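Arginine kinase (Anthopleura japonica, PDB 4RF6) catalyses the reversible transfer of a phosphate group from ATP to L-arginine, giving phospho-L-arginine and ADP, as a double-domain phosphagen kinase. Local coordinates at residues Tyr175-Ser178 with Gly179-Glu182; Glu182-Arg185 with Gln186-Asp190. All coordinates share one frame; numbering follows the deposited sequence.

Contact 1: residues Tyr175-Ser178 with Gly179-Glu182; sequences YPLS and GMDE
L177 and M180 meet twice round a tight turn, once through the backbone and once through their side chains. The amide N of M180 donates to the carbonyl O of L177 over 3.2 Å with an N-H...O angle of 161°; the donor stands well above the carbonyl plane, not on a lone pair. Beyond this bond the two side chains run alongside each other in the same direction, and the methyl CE of M180 lies 3.5 Å from CD2 of L177. The thioether reaches back to the strand because CG of M180 is anti to its own backbone N (chi1 -180°) and the chain stays straight until it bends at its last torsion. CE thereby arrives 4.2 Å from CB of Y175, while CB of M180 sits 3.5 Å from the carbonyl O of P176. This inner side is the close-packed part: helix 182-190 also packs against M180, and L177 packs on F195 and W211. The outer side, at S178 and G179, is looser. G179 is exposed and has a positive phi (92°), the conformation of the third residue of a type II turn, where glycine is common. The CB of S178 points away overall, though it stays 3.5 Å from N of G179. D181 then occupies the N-cap position of the next helix. The backbone angles and the bond from residue four to residue one define a type II beta turn, here linking the edge strand 172-176 to helix 182-190.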
loop_
_atom_site.group_PDB
_atom_site.type_symbol
_atom_site.label_atom_id
_atom_site.label_comp_id
_atom_site.label_asym_id
_atom_site.label_seq_id
_atom_site.Cartn_x
_atom_site.Cartn_y
_atom_site.Cartn_z
ATOM N N TYR A 175 -16.234 5.981 16.042
ATOM C CA TYR A 175 -16.092 7.421 16.231
ATOM C C TYR A 175 -17.331 8.133 15.718
ATOM O O TYR A 175 -17.516 8.258 14.504
ATOM C CB TYR A 175 -14.878 7.960 15.470
ATOM C CG TYR A 175 -13.599 7.190 15.694
ATOM C CD1 TYR A 175 -13.301 6.067 14.928
ATOM C CD2 TYR A 175 -12.686 7.588 16.659
ATOM C CE1 TYR A 175 -12.131 5.361 15.123
ATOM C CE2 TYR A 175 -11.513 6.890 16.862
ATOM C CZ TYR A 175 -11.239 5.781 16.090
ATOM O OH TYR A 175 -10.074 5.079 16.294
ATOM N N PRO A 176 -18.192 8.603 16.633
ATOM C CA PRO A 176 -19.336 9.403 16.181
ATOM C C PRO A 176 -18.853 10.732 15.608
ATOM O O PRO A 176 -17.869 11.269 16.113
ATOM C CB PRO A 176 -20.122 9.651 17.477
ATOM C CG PRO A 176 -19.116 9.498 18.581
ATOM C CD PRO A 176 -18.165 8.438 18.099
ATOM N N LEU A 177 -19.509 11.253 14.574
ATOM C CA LEU A 177 -19.153 12.577 14.063
ATOM C C LEU A 177 -19.490 13.659 15.089
ATOM O O LEU A 177 -18.752 14.637 15.255
ATOM C CB LEU A 177 -19.843 12.875 12.731
ATOM C CG LEU A 177 -19.461 12.027 11.514
ATOM C CD1 LEU A 177 -19.848 12.726 10.220
ATOM C CD2 LEU A 177 -17.983 11.710 11.500
ATOM N N SER A 178 -20.616 13.482 15.766
ATOM C CA SER A 178 -21.040 14.401 16.814
ATOM C C SER A 178 -20.127 14.276 18.030
ATOM O O SER A 178 -20.041 13.209 18.642
ATOM C CB SER A 178 -22.488 14.110 17.209
ATOM O OG SER A 178 -23.339 14.189 16.079
ATOM N N GLY A 179 -19.448 15.366 18.376
ATOM C CA GLY A 179 -18.550 15.367 19.517
ATOM C C GLY A 179 -17.116 15.017 19.155
ATOM O O GLY A 179 -16.245 14.981 20.023
ATOM N N MET A 180 -16.866 14.758 17.874
ATOM C CA MET A 180 -15.519 14.389 17.434
ATOM C C MET A 180 -14.538 15.548 17.604
ATOM O O MET A 180 -14.769 16.643 17.083
ATOM C CB MET A 180 -15.527 13.918 15.980
ATOM C CG MET A 180 -14.153 13.512 15.456
ATOM S SD MET A 180 -14.156 13.169 13.682
ATOM C CE MET A 180 -15.167 11.694 13.636
ATOM N N ASP A 181 -13.448 15.312 18.331
ATOM C CA ASP A 181 -12.435 16.351 18.519
ATOM C C ASP A 181 -11.542 16.508 17.284
ATOM O O ASP A 181 -11.550 15.657 16.387
ATOM C CB ASP A 181 -11.613 16.116 19.798
ATOM C CG ASP A 181 -10.965 14.742 19.845
ATOM O OD1 ASP A 181 -10.529 14.243 18.792
ATOM O OD2 ASP A 181 -10.878 14.164 20.950
ATOM N N GLU A 182 -10.784 17.601 17.244
ATOM C CA GLU A 182 -9.940 17.918 16.094
ATOM C C GLU A 182 -8.866 16.863 15.844
ATOM O O GLU A 182 -8.575 16.518 14.695
ATOM C CB GLU A 182 -9.292 19.297 16.268
ATOM C CG GLU A 182 -8.180 19.610 15.265
ATOM C CD GLU A 182 -8.663 19.668 13.821
ATOM O OE1 GLU A 182 -9.891 19.762 13.595
ATOM O OE2 GLU A 182 -7.810 19.623 12.907
#

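Contact 2: residues Glu182-Arg185 with Gln186-Asp190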
loop_
_atom_site.group_PDB
_atom_site.type_symbol
_atom_site.label_atom_id
_atom_site.label_comp_id
_atom_site.label_asym_id
_atom_site.label_seq_id
_atom_site.Cartn_x
_atom_site.Cartn_y
_atom_site.Cartn_z
ATOM N N GLU A 182 -10.784 17.601 17.244
ATOM C CA GLU A 182 -9.940 17.918 16.094
ATOM C C GLU A 182 -8.866 16.863 15.844
ATOM O O GLU A 182 -8.575 16.518 14.695
ATOM C CB GLU A 182 -9.292 19.297 16.268
ATOM C CG GLU A 182 -8.180 19.610 15.265
ATOM C CD GLU A 182 -8.663 19.668 13.821
ATOM O OE1 GLU A 182 -9.891 19.762 13.595
ATOM O OE2 GLU A 182 -7.810 19.623 12.907
ATOM N N LYS A 183 -8.285 16.355 16.924
ATOM C CA LYS A 183 -7.241 15.342 16.834
ATOM C C LYS A 183 -7.722 14.106 16.071
ATOM O O LYS A 183 -7.042 13.615 15.169
ATOM C CB LYS A 183 -6.782 14.944 18.237
ATOM C CG LYS A 183 -5.695 13.888 18.249
ATOM C CD LYS A 183 -5.226 13.608 19.664
ATOM C CE LYS A 183 -4.091 12.601 19.678
ATOM N NZ LYS A 183 -3.795 12.144 21.062
ATOM N N THR A 184 -8.906 13.620 16.440
ATOM C CA THR A 184 -9.504 12.441 15.815
ATOM C C THR A 184 -9.852 12.698 14.354
ATOM O O THR A 184 -9.617 11.849 13.487
ATOM C CB THR A 184 -10.777 12.004 16.558
ATOM O OG1 THR A 184 -10.452 11.682 17.917
ATOM C CG2 THR A 184 -11.412 10.788 15.892
ATOM N N ARG A 185 -10.423 13.871 14.097
ATOM C CA ARG A 185 -10.775 14.294 12.749
ATOM C C ARG A 185 -9.536 14.224 11.858
ATOM O O ARG A 185 -9.573 13.653 10.763
ATOM C CB ARG A 185 -11.327 15.722 12.785
ATOM C CG ARG A 185 -12.210 16.107 11.604
ATOM C CD ARG A 185 -12.224 17.621 11.400
ATOM N NE ARG A 185 -10.927 18.099 10.927
ATOM C CZ ARG A 185 -10.626 18.322 9.649
ATOM N NH1 ARG A 185 -11.533 18.125 8.700
ATOM N NH2 ARG A 185 -9.413 18.747 9.319
ATOM N N GLN A 186 -8.437 14.789 12.353
ATOM C CA GLN A 186 -7.168 14.805 11.631
ATOM C C GLN A 186 -6.696 13.397 11.286
ATOM O O GLN A 186 -6.269 13.126 10.160
ATOM C CB GLN A 186 -6.100 15.508 12.476
ATOM C CG GLN A 186 -4.891 15.932 11.669
ATOM C CD GLN A 186 -5.288 16.580 10.356
ATOM O OE1 GLN A 186 -5.917 17.639 10.339
ATOM N NE2 GLN A 186 -4.944 15.932 9.248
ATOM N N GLN A 187 -6.768 12.508 12.272
ATOM C CA GLN A 187 -6.375 11.116 12.097
ATOM C C GLN A 187 -7.174 10.429 10.994
ATOM O O GLN A 187 -6.607 9.786 10.106
ATOM C CB GLN A 187 -6.558 10.349 13.408
ATOM C CG GLN A 187 -5.683 10.845 14.550
ATOM C CD GLN A 187 -5.585 9.847 15.692
ATOM O OE1 GLN A 187 -6.323 8.860 15.738
ATOM N NE2 GLN A 187 -4.661 10.096 16.614
ATOM N N LEU A 188 -8.494 10.563 11.063
ATOM C CA LEU A 188 -9.383 9.926 10.098
ATOM C C LEU A 188 -9.206 10.493 8.684
ATOM O O LEU A 188 -9.380 9.770 7.697
ATOM C CB LEU A 188 -10.838 10.026 10.565
ATOM C CG LEU A 188 -11.184 9.187 11.797
ATOM C CD1 LEU A 188 -12.534 9.582 12.379
ATOM C CD2 LEU A 188 -11.171 7.705 11.462
ATOM N N VAL A 189 -8.856 11.775 8.585
ATOM C CA VAL A 189 -8.511 12.371 7.295
ATOM C C VAL A 189 -7.230 11.724 6.769
ATOM O O VAL A 189 -7.147 11.336 5.600
ATOM C CB VAL A 189 -8.309 13.903 7.391
ATOM C CG1 VAL A 189 -7.658 14.432 6.129
ATOM C CG2 VAL A 189 -9.630 14.608 7.616
ATOM N N ASP A 190 -6.240 11.599 7.651
ATOM C CA ASP A 190 -4.962 10.985 7.301
ATOM C C ASP A 190 -5.120 9.550 6.796
ATOM O O ASP A 190 -4.365 9.106 5.931
ATOM C CB ASP A 190 -3.990 11.028 8.488
ATOM C CG ASP A 190 -3.361 12.399 8.682
ATOM O OD1 ASP A 190 -3.534 13.265 7.798
ATOM O OD2 ASP A 190 -2.687 12.601 9.717
HETATM O O HOH W 1 -8.212 9.356 18.039
#
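The amides of Q186, Q187, L188 and V189 each donate to the carbonyl O four residues earlier, with N...O distances of 2.9 to 3.1 Å and N-H...O angles fairly close to straight. This is the regular i+4 to i N-H...O=C pattern of an alpha-helix, helix 182-190 of the catalytic domain, and it sets side chains on successive turns next to each other. On one flank R185 lies alongside V189, whose CG2 stands 4.0 Å above the guanidinium plane, offset toward its rim. The bend of the arginine at chi3 (69°) brings NE to 3.3 Å from OE1 of E182, a weak, long salt bridge, while CZ and the NH groups lead on away from that oxygen. The other carboxylate oxygen of E182, OE2, lies in the guanidinium plane at its edge, so the acid borders the rim of the group while valine lies over a face. Q186 lies beside the pair, its amide turned 78° from the guanidinium plane and its OE1 3.8 Å from NH2 of R185, too far for a hydrogen bond; its NE2 makes a weak hydrogen bond to OD1 of D190. The apolar flank is carried by T184 and L188, which point the same way, with CG2 of T184 3.9 Å from CD1 of L188. L188 is buried and also packs on F193. The hydroxyl of T184 serves the start of the helix, where D181 OD1 is its hydrogen-bonding partner. K183 and Q187 run side by side on the exposed flank. Near them one water donates to two acceptors a turn apart, OG1 of T184 at 3.2 Å and OE1 of Q187 at 3.0 Å.

Contact 1 leads directly into contact 2: E182 belongs to both, and their centres are about 10 Å apart. The turn also folds back against the helix it introduces. CE of M180 lies 3.6 Å from CD1 of L188, SD of M180 is 3.7 Å from CA of R185, and CD2 of Y175 approaches CG2 of T184 to 3.5 Å, so strand and helix share one apolar interface. Contact 2 leads toward the predicted nucleotide site: the side chain of V189 is about 6 Å from that of nearby H192, a predicted ATP-binding residue. Contact 1 lies further off, the side chain of L177 about 12 Å from those of R236 and E232, the probable ATP and substrate residues.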